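PDB 7BOB: endo-beta-mannanase from Opitutaceae bacterium TAV5, which probably cleaves single mannose units from the chain ends of beta-1,4-mannan fragments, acting as a homotrimeric family 5 glycoside hydrolase in the termite hindgut. Local coordinates for residues A[116-120]-A[121-125]; A[67-70]-A[71-74]; A[555-558]-A[559-562]; A[474-477]-A[478-481]; A[9-12]-A[13-17]. All coordinates share one frame; numbering follows the deposited sequence.

Contact 1: A[116-120]-A[121-125]; sequences DTQNL and FSDPV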
loop_
_atom_site.group_PDB
_atom_site.type_symbol
_atom_site.label_atom_id
_atom_site.label_comp_id
_atom_site.label_asym_id
_atom_site.label_seq_id
_atom_site.Cartn_x
_atom_site.Cartn_y
_atom_site.Cartn_z
ATOM N N ASP A 116 1.094 -24.132 -4.032
ATOM C CA ASP A 116 1.358 -22.700 -3.998
ATOM C C ASP A 116 1.940 -22.266 -2.664
ATOM O O ASP A 116 2.568 -21.208 -2.599
ATOM C CB ASP A 116 0.088 -21.914 -4.311
ATOM C CG ASP A 116 -0.595 -22.402 -5.574
ATOM O OD1 ASP A 116 0.119 -22.770 -6.548
ATOM O OD2 ASP A 116 -1.847 -22.443 -5.582
ATOM N N THR A 117 1.779 -23.069 -1.607
ATOM C CA THR A 117 2.432 -22.754 -0.338
ATOM C C THR A 117 3.935 -23.003 -0.369
ATOM O O THR A 117 4.635 -22.576 0.551
ATOM C CB THR A 117 1.819 -23.568 0.815
ATOM O OG1 THR A 117 2.328 -24.907 0.783
ATOM C CG2 THR A 117 0.293 -23.603 0.724
ATOM N N GLN A 118 4.453 -23.685 -1.391
ATOM C CA GLN A 118 5.862 -24.045 -1.447
ATOM C C GLN A 118 6.582 -23.063 -2.356
ATOM O O GLN A 118 6.445 -23.121 -3.584
ATOM C CB GLN A 118 6.046 -25.464 -1.953
ATOM C CG GLN A 118 5.617 -26.556 -0.984
ATOM C CD GLN A 118 5.715 -27.869 -1.680
ATOM O OE1 GLN A 118 4.750 -28.312 -2.298
ATOM N NE2 GLN A 118 6.916 -28.448 -1.688
ATOM N N ASN A 119 7.351 -22.180 -1.736
ATOM C CA ASN A 119 8.112 -21.159 -2.423
ATOM C C ASN A 119 9.283 -21.791 -3.160
ATOM O O ASN A 119 10.102 -22.479 -2.543
ATOM C CB ASN A 119 8.610 -20.137 -1.408
ATOM C CG ASN A 119 9.432 -19.027 -2.056
ATOM O OD1 ASN A 119 10.604 -19.217 -2.378
ATOM N ND2 ASN A 119 8.812 -17.861 -2.248
ATOM N N LEU A 120 9.374 -21.527 -4.471
ATOM C CA LEU A 120 10.387 -22.174 -5.306
ATOM C C LEU A 120 11.785 -22.041 -4.711
ATOM O O LEU A 120 12.596 -22.969 -4.799
ATOM C CB LEU A 120 10.365 -21.592 -6.730
ATOM C CG LEU A 120 11.436 -22.162 -7.684
ATOM C CD1 LEU A 120 11.001 -23.503 -8.252
ATOM C CD2 LEU A 120 11.838 -21.196 -8.820
ATOM N N PHE A 121 12.080 -20.906 -4.078
ATOM C CA PHE A 121 13.444 -20.611 -3.660
ATOM C C PHE A 121 13.768 -21.062 -2.241
ATOM O O PHE A 121 14.931 -21.371 -1.947
ATOM C CB PHE A 121 13.706 -19.101 -3.761
ATOM C CG PHE A 121 13.506 -18.532 -5.143
ATOM C CD1 PHE A 121 14.241 -19.015 -6.223
ATOM C CD2 PHE A 121 12.590 -17.507 -5.360
ATOM C CE1 PHE A 121 14.070 -18.481 -7.501
ATOM C CE2 PHE A 121 12.416 -16.959 -6.629
ATOM C CZ PHE A 121 13.159 -17.450 -7.707
ATOM N N SER A 122 12.788 -21.073 -1.340
ATOM C CA SER A 122 13.055 -21.261 0.079
ATOM C C SER A 122 12.544 -22.573 0.639
ATOM O O SER A 122 13.061 -23.030 1.664
ATOM C CB SER A 122 12.406 -20.136 0.883
ATOM O OG SER A 122 11.031 -20.120 0.562
ATOM N N ASP A 123 11.510 -23.147 0.040
ATOM C CA ASP A 123 10.951 -24.381 0.567
ATOM C C ASP A 123 12.005 -25.489 0.557
ATOM O O ASP A 123 12.639 -25.724 -0.483
ATOM C CB ASP A 123 9.738 -24.837 -0.236
ATOM C CG ASP A 123 9.189 -26.132 0.291
ATOM O OD1 ASP A 123 8.862 -26.149 1.493
ATOM O OD2 ASP A 123 9.125 -27.134 -0.454
ATOM N N PRO A 124 12.230 -26.179 1.684
ATOM C CA PRO A 124 13.287 -27.214 1.707
ATOM C C PRO A 124 13.098 -28.294 0.654
ATOM O O PRO A 124 14.062 -28.671 -0.034
ATOM C CB PRO A 124 13.189 -27.763 3.138
ATOM C CG PRO A 124 12.680 -26.565 3.944
ATOM C CD PRO A 124 11.672 -25.915 3.030
ATOM N N VAL A 125 11.872 -28.800 0.503
ATOM C CA VAL A 125 11.607 -29.867 -0.461
ATOM C C VAL A 125 11.874 -29.379 -1.882
ATOM O O VAL A 125 12.493 -30.081 -2.697
ATOM C CB VAL A 125 10.164 -30.378 -0.293
ATOM C CG1 VAL A 125 9.787 -31.322 -1.427
ATOM C CG2 VAL A 125 9.992 -31.067 1.065
#

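Contact 2: A[67-70]-A[71-74]; sequences EPRP and GEYD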
loop_
_atom_site.group_PDB
_atom_site.type_symbol
_atom_site.label_atom_id
_atom_site.label_comp_id
_atom_site.label_asym_id
_atom_site.label_seq_id
_atom_site.Cartn_x
_atom_site.Cartn_y
_atom_site.Cartn_z
ATOM N N GLU A 67 9.000 -33.908 -14.996
ATOM C CA GLU A 67 8.901 -34.560 -13.689
ATOM C C GLU A 67 7.459 -34.514 -13.205
ATOM O O GLU A 67 7.130 -33.784 -12.264
ATOM C CB GLU A 67 9.836 -33.908 -12.669
ATOM C CG GLU A 67 10.132 -34.818 -11.493
ATOM C CD GLU A 67 11.018 -34.175 -10.460
ATOM O OE1 GLU A 67 11.667 -33.159 -10.773
ATOM O OE2 GLU A 67 11.058 -34.686 -9.325
ATOM N N PRO A 68 6.567 -35.283 -13.840
ATOM C CA PRO A 68 5.149 -35.237 -13.453
ATOM C C PRO A 68 4.878 -35.743 -12.047
ATOM O O PRO A 68 3.842 -35.386 -11.473
ATOM C CB PRO A 68 4.467 -36.126 -14.501
ATOM C CG PRO A 68 5.567 -36.997 -15.025
ATOM C CD PRO A 68 6.795 -36.152 -15.004
ATOM N N ARG A 69 5.758 -36.559 -11.480
ATOM C CA ARG A 69 5.642 -37.004 -10.101
ATOM C C ARG A 69 7.015 -36.867 -9.460
ATOM O O ARG A 69 8.026 -36.887 -10.165
ATOM C CB ARG A 69 5.132 -38.464 -10.011
ATOM C CG ARG A 69 3.655 -38.627 -10.416
ATOM C CD ARG A 69 3.281 -40.083 -10.790
ATOM N NE ARG A 69 4.326 -40.736 -11.586
ATOM C CZ ARG A 69 4.482 -40.586 -12.907
ATOM N NH1 ARG A 69 3.645 -39.806 -13.593
ATOM N NH2 ARG A 69 5.473 -41.208 -13.547
ATOM N N PRO A 70 7.086 -36.691 -8.143
ATOM C CA PRO A 70 8.387 -36.356 -7.530
ATOM C C PRO A 70 9.397 -37.470 -7.751
ATOM O O PRO A 70 9.168 -38.620 -7.378
ATOM C CB PRO A 70 8.053 -36.170 -6.042
ATOM C CG PRO A 70 6.552 -36.046 -5.984
ATOM C CD PRO A 70 5.997 -36.780 -7.151
ATOM N N GLY A 71 10.520 -37.123 -8.373
ATOM C CA GLY A 71 11.586 -38.074 -8.636
ATOM C C GLY A 71 11.352 -39.031 -9.788
ATOM O O GLY A 71 12.239 -39.835 -10.094
ATOM N N GLU A 72 10.193 -38.980 -10.430
ATOM C CA GLU A 72 9.885 -39.824 -11.580
ATOM C C GLU A 72 9.958 -38.961 -12.832
ATOM O O GLU A 72 9.073 -38.134 -13.071
ATOM C CB GLU A 72 8.497 -40.438 -11.438
ATOM C CG GLU A 72 8.292 -41.215 -10.162
ATOM C CD GLU A 72 7.003 -41.996 -10.193
ATOM O OE1 GLU A 72 6.726 -42.616 -11.245
ATOM O OE2 GLU A 72 6.264 -41.971 -9.187
ATOM N N TYR A 73 11.001 -39.146 -13.623
ATOM C CA TYR A 73 11.198 -38.341 -14.816
ATOM C C TYR A 73 10.608 -39.048 -16.028
ATOM O O TYR A 73 10.815 -40.249 -16.220
ATOM C CB TYR A 73 12.688 -38.055 -15.020
ATOM C CG TYR A 73 13.336 -37.430 -13.804
ATOM C CD1 TYR A 73 13.206 -36.071 -13.544
ATOM C CD2 TYR A 73 14.059 -38.198 -12.904
ATOM C CE1 TYR A 73 13.789 -35.495 -12.418
ATOM C CE2 TYR A 73 14.640 -37.637 -11.778
ATOM C CZ TYR A 73 14.504 -36.287 -11.543
ATOM O OH TYR A 73 15.085 -35.724 -10.431
ATOM N N ASP A 74 9.867 -38.297 -16.848
ATOM C CA ASP A 74 9.155 -38.894 -17.977
ATOM C C ASP A 74 10.141 -39.291 -19.071
ATOM O O ASP A 74 10.806 -38.435 -19.674
ATOM C CB ASP A 74 8.100 -37.929 -18.519
ATOM C CG ASP A 74 7.142 -38.589 -19.502
ATOM O OD1 ASP A 74 7.628 -39.198 -20.466
ATOM O OD2 ASP A 74 5.906 -38.489 -19.339
#

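Contact 3: A[555-558]-A[559-562]; sequences LADV and EASF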
loop_
_atom_site.group_PDB
_atom_site.type_symbol
_atom_site.label_atom_id
_atom_site.label_comp_id
_atom_site.label_asym_id
_atom_site.label_seq_id
_atom_site.Cartn_x
_atom_site.Cartn_y
_atom_site.Cartn_z
ATOM N N LEU A 555 20.789 22.031 -5.986
ATOM C CA LEU A 555 20.009 21.809 -4.771
ATOM C C LEU A 555 18.542 21.548 -5.097
ATOM O O LEU A 555 17.644 22.169 -4.542
ATOM C CB LEU A 555 20.161 22.997 -3.826
ATOM C CG LEU A 555 21.625 23.361 -3.533
ATOM C CD1 LEU A 555 21.751 24.580 -2.618
ATOM C CD2 LEU A 555 22.347 22.159 -2.936
ATOM N N ALA A 556 18.291 20.638 -6.033
ATOM C CA ALA A 556 16.932 20.218 -6.345
ATOM C C ALA A 556 17.011 18.828 -6.950
ATOM O O ALA A 556 18.055 18.417 -7.468
ATOM C CB ALA A 556 16.222 21.182 -7.298
ATOM N N ASP A 557 15.900 18.094 -6.858
ATOM C CA ASP A 557 15.828 16.765 -7.461
ATOM C C ASP A 557 15.431 16.929 -8.923
ATOM O O ASP A 557 14.253 16.842 -9.289
ATOM C CB ASP A 557 14.854 15.879 -6.696
ATOM C CG ASP A 557 14.978 14.425 -7.076
ATOM O OD1 ASP A 557 15.512 14.135 -8.183
ATOM O OD2 ASP A 557 14.522 13.576 -6.287
ATOM N N VAL A 558 16.447 17.129 -9.772
ATOM C CA VAL A 558 16.235 17.467 -11.184
ATOM C C VAL A 558 15.396 16.398 -11.877
ATOM O O VAL A 558 14.328 16.674 -12.443
ATOM C CB VAL A 558 17.593 17.663 -11.885
ATOM C CG1 VAL A 558 17.424 17.948 -13.381
ATOM C CG2 VAL A 558 18.376 18.778 -11.202
ATOM N N GLU A 559 15.866 15.153 -11.834
ATOM C CA GLU A 559 15.194 14.108 -12.586
ATOM C C GLU A 559 13.773 13.888 -12.092
ATOM O O GLU A 559 12.858 13.692 -12.901
ATOM C CB GLU A 559 16.008 12.820 -12.526
ATOM C CG GLU A 559 17.277 12.899 -13.377
ATOM C CD GLU A 559 18.401 13.627 -12.654
ATOM O OE1 GLU A 559 18.258 13.920 -11.447
ATOM O OE2 GLU A 559 19.430 13.880 -13.291
ATOM N N ALA A 560 13.563 13.940 -10.771
ATOM C CA ALA A 560 12.214 13.788 -10.245
ATOM C C ALA A 560 11.327 14.933 -10.714
ATOM O O ALA A 560 10.202 14.706 -11.183
ATOM C CB ALA A 560 12.238 13.706 -8.713
ATOM N N SER A 561 11.817 16.177 -10.593
ATOM C CA SER A 561 11.057 17.328 -11.077
ATOM C C SER A 561 10.660 17.159 -12.537
ATOM O O SER A 561 9.494 17.341 -12.897
ATOM C CB SER A 561 11.846 18.633 -10.889
ATOM O OG SER A 561 12.446 18.747 -9.609
ATOM N N PHE A 562 11.621 16.821 -13.385
ATOM C CA PHE A 562 11.292 16.568 -14.782
ATOM C C PHE A 562 10.254 15.450 -14.918
ATOM O O PHE A 562 9.281 15.579 -15.677
ATOM C CB PHE A 562 12.557 16.217 -15.547
ATOM C CG PHE A 562 13.518 17.370 -15.713
ATOM C CD1 PHE A 562 13.149 18.668 -15.361
ATOM C CD2 PHE A 562 14.775 17.159 -16.258
ATOM C CE1 PHE A 562 14.020 19.694 -15.524
ATOM C CE2 PHE A 562 15.653 18.188 -16.423
ATOM C CZ PHE A 562 15.275 19.474 -16.053
HETATM O O HOH W 1 18.116 14.681 -8.850
#

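Contact 4: A[474-477]-A[478-481]; sequences APDP and VNWA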
loop_
_atom_site.group_PDB
_atom_site.type_symbol
_atom_site.label_atom_id
_atom_site.label_comp_id
_atom_site.label_asym_id
_atom_site.label_seq_id
_atom_site.Cartn_x
_atom_site.Cartn_y
_atom_site.Cartn_z
ATOM N N ALA A 474 21.140 17.076 -6.508
ATOM C CA ALA A 474 20.484 16.928 -5.214
ATOM C C ALA A 474 21.331 16.130 -4.232
ATOM O O ALA A 474 20.985 14.986 -3.916
ATOM C CB ALA A 474 19.116 16.263 -5.385
ATOM N N PRO A 475 22.443 16.673 -3.736
ATOM C CA PRO A 475 23.185 15.964 -2.686
ATOM C C PRO A 475 22.287 15.693 -1.491
ATOM O O PRO A 475 21.314 16.403 -1.237
ATOM C CB PRO A 475 24.325 16.924 -2.329
ATOM C CG PRO A 475 24.090 18.174 -3.145
ATOM C CD PRO A 475 23.190 17.823 -4.270
ATOM N N ASP A 476 22.608 14.629 -0.773
ATOM C CA ASP A 476 21.662 14.031 0.159
ATOM C C ASP A 476 21.834 14.628 1.549
ATOM O O ASP A 476 22.894 14.449 2.163
ATOM C CB ASP A 476 21.854 12.519 0.195
ATOM C CG ASP A 476 20.997 11.829 1.242
ATOM O OD1 ASP A 476 20.015 12.435 1.734
ATOM O OD2 ASP A 476 21.309 10.652 1.548
ATOM N N PRO A 477 20.822 15.306 2.093
ATOM C CA PRO A 477 20.982 15.898 3.434
ATOM C C PRO A 477 21.236 14.862 4.512
ATOM O O PRO A 477 21.925 15.159 5.499
ATOM C CB PRO A 477 19.655 16.634 3.659
ATOM C CG PRO A 477 19.012 16.726 2.293
ATOM C CD PRO A 477 19.482 15.530 1.530
ATOM N N VAL A 478 20.712 13.643 4.350
ATOM C CA VAL A 478 20.952 12.598 5.342
ATOM C C VAL A 478 22.439 12.277 5.437
ATOM O O VAL A 478 22.928 11.869 6.496
ATOM C CB VAL A 478 20.090 11.356 5.024
ATOM C CG1 VAL A 478 20.562 10.121 5.803
ATOM C CG2 VAL A 478 18.630 11.652 5.381
ATOM N N ASN A 479 23.201 12.512 4.371
ATOM C CA ASN A 479 24.637 12.282 4.425
ATOM C C ASN A 479 25.433 13.571 4.296
ATOM O O ASN A 479 26.600 13.541 3.885
ATOM C CB ASN A 479 25.048 11.284 3.352
ATOM C CG ASN A 479 24.623 9.867 3.707
ATOM O OD1 ASN A 479 25.184 9.263 4.619
ATOM N ND2 ASN A 479 23.592 9.360 3.031
ATOM N N TRP A 480 24.833 14.701 4.648
ATOM C CA TRP A 480 25.484 16.001 4.489
ATOM C C TRP A 480 26.081 16.380 5.837
ATOM O O TRP A 480 25.416 16.979 6.688
ATOM C CB TRP A 480 24.491 17.036 3.976
ATOM C CG TRP A 480 25.128 18.273 3.438
ATOM C CD1 TRP A 480 26.230 18.912 3.935
ATOM C CD2 TRP A 480 24.685 19.050 2.315
ATOM N NE1 TRP A 480 26.510 20.029 3.178
ATOM C CE2 TRP A 480 25.576 20.136 2.180
ATOM C CE3 TRP A 480 23.630 18.923 1.404
ATOM C CZ2 TRP A 480 25.449 21.087 1.164
ATOM C CZ3 TRP A 480 23.488 19.878 0.413
ATOM C CH2 TRP A 480 24.401 20.945 0.296
ATOM N N ALA A 481 27.340 16.004 6.042
ATOM C CA ALA A 481 28.096 16.467 7.200
ATOM C C ALA A 481 29.411 17.081 6.723
ATOM O O ALA A 481 29.442 17.705 5.657
ATOM C CB ALA A 481 28.328 15.327 8.189
#

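Contact 5: A[9-12]-A[13-17]; sequences FRDA and AGARF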
loop_
_atom_site.group_PDB
_atom_site.type_symbol
_atom_site.label_atom_id
_atom_site.label_comp_id
_atom_site.label_asym_id
_atom_site.label_seq_id
_atom_site.Cartn_x
_atom_site.Cartn_y
_atom_site.Cartn_z
ATOM N N PHE A 9 31.324 -14.929 -26.282
ATOM C CA PHE A 9 31.318 -16.380 -26.411
ATOM C C PHE A 9 32.476 -16.878 -27.279
ATOM O O PHE A 9 32.813 -16.286 -28.310
ATOM C CB PHE A 9 30.004 -16.829 -27.038
ATOM C CG PHE A 9 28.854 -16.829 -26.090
ATOM C CD1 PHE A 9 28.087 -15.688 -25.920
ATOM C CD2 PHE A 9 28.544 -17.965 -25.359
ATOM C CE1 PHE A 9 27.027 -15.692 -25.045
ATOM C CE2 PHE A 9 27.496 -17.976 -24.483
ATOM C CZ PHE A 9 26.728 -16.838 -24.324
ATOM N N ARG A 10 33.058 -18.003 -26.873
ATOM C CA ARG A 10 34.036 -18.723 -27.674
ATOM C C ARG A 10 33.650 -20.194 -27.747
ATOM O O ARG A 10 33.217 -20.777 -26.750
ATOM C CB ARG A 10 35.437 -18.563 -27.087
ATOM C CG ARG A 10 36.225 -17.472 -27.767
ATOM C CD ARG A 10 37.694 -17.478 -27.369
ATOM N NE ARG A 10 38.226 -16.113 -27.386
ATOM C CZ ARG A 10 38.499 -15.415 -28.490
ATOM N NH1 ARG A 10 38.323 -15.953 -29.698
ATOM N NH2 ARG A 10 38.963 -14.180 -28.386
ATOM N N ASP A 11 33.803 -20.794 -28.935
ATOM C CA ASP A 11 33.496 -22.211 -29.101
ATOM C C ASP A 11 34.680 -23.069 -28.670
ATOM O O ASP A 11 35.764 -22.566 -28.357
ATOM C CB ASP A 11 33.097 -22.530 -30.545
ATOM C CG ASP A 11 34.169 -22.170 -31.552
ATOM O OD1 ASP A 11 35.347 -22.018 -31.164
ATOM O OD2 ASP A 11 33.828 -22.019 -32.745
ATOM N N ALA A 12 34.466 -24.392 -28.681
ATOM C CA ALA A 12 35.477 -25.312 -28.166
ATOM C C ALA A 12 36.837 -25.090 -28.832
ATOM O O ALA A 12 37.881 -25.283 -28.194
ATOM C CB ALA A 12 35.000 -26.760 -28.336
ATOM N N ALA A 13 36.847 -24.634 -30.087
ATOM C CA ALA A 13 38.078 -24.375 -30.823
ATOM C C ALA A 13 38.648 -22.980 -30.582
ATOM O O ALA A 13 39.644 -22.612 -31.225
ATOM C CB ALA A 13 37.846 -24.576 -32.326
ATOM N N GLY A 14 38.031 -22.184 -29.700
ATOM C CA GLY A 14 38.549 -20.874 -29.358
ATOM C C GLY A 14 38.240 -19.748 -30.328
ATOM O O GLY A 14 38.695 -18.616 -30.094
ATOM N N ALA A 15 37.504 -20.004 -31.409
ATOM C CA ALA A 15 37.003 -18.911 -32.234
ATOM C C ALA A 15 35.805 -18.244 -31.560
ATOM O O ALA A 15 35.016 -18.880 -30.845
ATOM C CB ALA A 15 36.597 -19.403 -33.625
ATOM N N ARG A 16 35.664 -16.953 -31.807
ATOM C CA ARG A 16 34.565 -16.191 -31.244
ATOM C C ARG A 16 33.283 -16.496 -32.008
ATOM O O ARG A 16 33.308 -16.695 -33.223
ATOM C CB ARG A 16 34.883 -14.690 -31.314
ATOM C CG ARG A 16 33.798 -13.806 -30.705
ATOM C CD ARG A 16 34.143 -12.345 -30.797
ATOM N NE ARG A 16 35.086 -11.968 -29.747
ATOM C CZ ARG A 16 35.612 -10.757 -29.625
ATOM N NH1 ARG A 16 35.274 -9.806 -30.490
ATOM N NH2 ARG A 16 36.463 -10.502 -28.634
ATOM N N PHE A 17 32.145 -16.523 -31.304
ATOM C CA PHE A 17 30.893 -16.482 -32.046
ATOM C C PHE A 17 29.840 -15.656 -31.318
ATOM O O PHE A 17 29.859 -15.497 -30.099
ATOM C CB PHE A 17 30.377 -17.888 -32.393
ATOM C CG PHE A 17 29.659 -18.572 -31.296
ATOM C CD1 PHE A 17 28.272 -18.631 -31.303
ATOM C CD2 PHE A 17 30.360 -19.187 -30.263
ATOM C CE1 PHE A 17 27.583 -19.273 -30.293
ATOM C CE2 PHE A 17 29.683 -19.848 -29.230
ATOM C CZ PHE A 17 28.293 -19.895 -29.248
HETATM O O HOH W 2 29.530 -13.414 -28.107
#

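Contact 1: A[116-120]-A[121-125]
The side-chain amide of Q118 and the carboxylate of D123 stand almost at right angles, their planes 84° apart. NE2 of Q118 donates to OD2 of D123 over 2.9 Å along a nearly straight N-H line. The carboxylate oxygen lies in the amide plane, whereas the amide nitrogen approaches from above the carboxylate, 46° out of its plane. The second amide, that of N119, is used on both faces: its OD1 accepts from F121 N at 2.8 Å and from S122 N at 3.0 Å, and these two donors come from opposite sides of the plane. S122 OG adds a weak bond to the same oxygen. A chi1 of 180° sets the N119 amide beside its own carbonyl carbon, from where it reaches the following residues, and the backbone oxygen of N119 receives D123 N at 3.0 Å. Side-chain and main-chain oxygens of one residue thus share the amides of the next turn, which meets the definition of an Asx motif. ND2 of N119 has its own partner, the carbonyl of D162. Beside this polar turn, CD2 of L120 rests 3.8 Å from CE1 of F121. The turn leads directly into helix 124-141, where D123 is the N-cap and its OD2 also takes M126 N. On the other flank, L120 and F121 pack against helix 168-183, the F121 ring meeting W174 edge-to-face, while N119 and F121 also touch helix 162-165.

Contact 2: A[67-70]-A[71-74]
R69 to E72 form a type II beta turn in which P70 and G71 take the two central places; E72 N donates to R69 O at 3.0 Å, and G71 has the positive phi (77°) that this turn requires. E67 bonds to the turn through its carboxylate. Its chain is extended, with CG anti to the backbone N (chi1 -160°), and this carries the carboxylate to the turn, where OE2 takes G71 N at 2.7 Å on its anti side, close to the carboxylate plane. The same oxygen forms a salt bridge with R129 of helix 124-141, while OE1 is bonded to W63 NE1, so both carboxylate oxygens have partners. Alongside, the E67 and Y73 side chains run in the same direction, OE1 of E67 being 3.6 Å from CE1 of Y73. Replacing E67 by an alanine would probably leave G71 N without its acceptor and R129 without its opposite charge, freeing the turn to shift. P68 CD lies 4.1 Å from CB of D74, the residue at the N-cap of helix 75-89. R69 bends at chi3, which brings its guanidinium back across E72, the two flat groups turned 73° to each other. In their salt bridge, one carboxylate oxygen serves two of the three nitrogens: E72 OE1 lies in the guanidinium plane, 3.0 Å from R69 NH2 and, by a weak bond, 3.1 Å from R69 NE.

Contact 3: A[555-558]-A[559-562]
At the start of helix 558-564 two regular backbone bonds form, S561 N to D557 O at 2.8 Å and F562 N to V558 O at 2.9 Å; D557, just before the helix, is the centre of an inverse gamma turn. D557 is also the N-cap. Its chi1 of -167° turns CG away from its own N and brings the carboxylate over the first turn, where OD1 accepts A560 N at 3.2 Å from well above its plane (63°). The A560 methyl lies against the same carboxylate, its CB 3.3 Å from D557 CG. S561 OG donates to D557 O at 2.6 Å, approaching from above the carbonyl plane, so that oxygen is gripped by two donors of one residue; OG is also bonded to C514 N. V558 CG1 sits over a face of the ring of F562, one turn later, 4.0 Å from its centroid, a CH-pi contact; the ring stacks on W576 too. The acid groups of D557 and E559 come near each other without touching. A water donates to D557 OD1 and E559 OE1, while R412 takes D557 OD2 in a salt bridge and E559 OE2 meets Y580 and H473. With an alanine at D557, A560 N is likely to lose its cap and R412 its opposite charge. The bridging water, together with R412 and the helix start, would probably ease the repulsion of two buried carboxylates that lie 4.3 Å apart, D557 OD1 to E559 OE1.

Contact 4: A[474-477]-A[478-481]
D476 grips the turn ahead of it with both carboxylate oxygens: OD1 accepts V478 N at 3.0 Å, and OD2 accepts N479 ND2, also at 3.0 Å. Each donor comes from above the carboxylate plane, V478 N 68° out of it and ND2 41°, and the N479 amide is turned 76° from the carboxylate. The bond from OD1 to the amide two residues on is that of an Asx turn. The strongest partner of the carboxylate is R517, whose NE forms a salt bridge with OD1. The backbone closes around this core by two short-range bonds, N479 N to D476 O at 3.0 Å and W480 N to P477 O at 3.1 Å, both to the third residue back, as in a short 3-10 turn. Beside these bonds, the V478 side chain runs along that of D476, with CB of V478 3.5 Å from OD1 of D476. P475 and W480 likewise lie side by side, CG of P475 being 4.0 Å from CZ3 of the W480 indole, while the indole also packs on V488 of helix 482-488. N479 faces the second subunit: its OD1 is bonded to N333 N of that subunit, and V478 packs on N332 there. A single buried acid is therefore matched by an arginine, a backbone amide and an amide side chain, and the last of these works in two directions, N479 giving its ND2 to D476 within the turn and its OD1 to the neighbouring subunit.

Contact 5: A[9-12]-A[13-17]
F9 and F17 pair near the open end of a hairpin whose arms run antiparallel, F17 N donating to F9 O at 3.1 Å. D11 closes it from the other end, with D11 N bonded to A15 O at 3.0 Å and G14 N to D11 O at 2.7 Å. D11 to G14 form a type I turn, whose last residue, G14, has phi 81°. Among the side chains, D11 stands with CG between the backbone N and carbonyl carbon (chi1 58°), which tips OD1 inward over the turn, where A15 N reaches it by a weak bond. R10 reaches across to the other arm, its chain bent at chi3, and NH1 meets G14 O at 2.7 Å, the oxygen being tilted from the guanidinium plane. R16 comes up beside it, and D4, which precedes the hairpin in the chain, forms salt bridges with NH2 of both arginines, so one acid gathers the two positive groups. The F17 ring lies with a face toward F9 CB, whose distance to the ring centroid is 4.2 Å, a CH-pi contact. A water completes the open end, accepting from F9 N at 3.0 Å and donating to F17 O at 2.9 Å. F9 also packs on V236 and L190, in the loops just before strands 237-241 and 191-192, and F17 on R94 at the start of strand 94-101. The bonds fit a hairpin with a type I turn and a G1 bulge at the N-terminal ends of the barrel strands, a place where many family 5 barrels probably carry a small hairpin.

Overall arrangement
From the N terminus, the chain first closes contact 5, the hairpin before strand 20-23 of the barrel. Contact 2 then links helix 63-66 to helix 75-89, and contact 1 leads into helix 124-141. The centres of contacts 1 and 2 are about 17 Å apart, and R129 of that same helix reaches back to contact 2. Contacts 4 and 3 belong to the C-terminal domain, following strands 469-473 and 549-554, which are neighbours in its mixed sheet. These two touch, with A556 O 3.2 Å from A474 CB. All five are in series: none nests in or crosses another. Contact 2 is about 55 Å from contact 3, centre to centre, across the chain's middle.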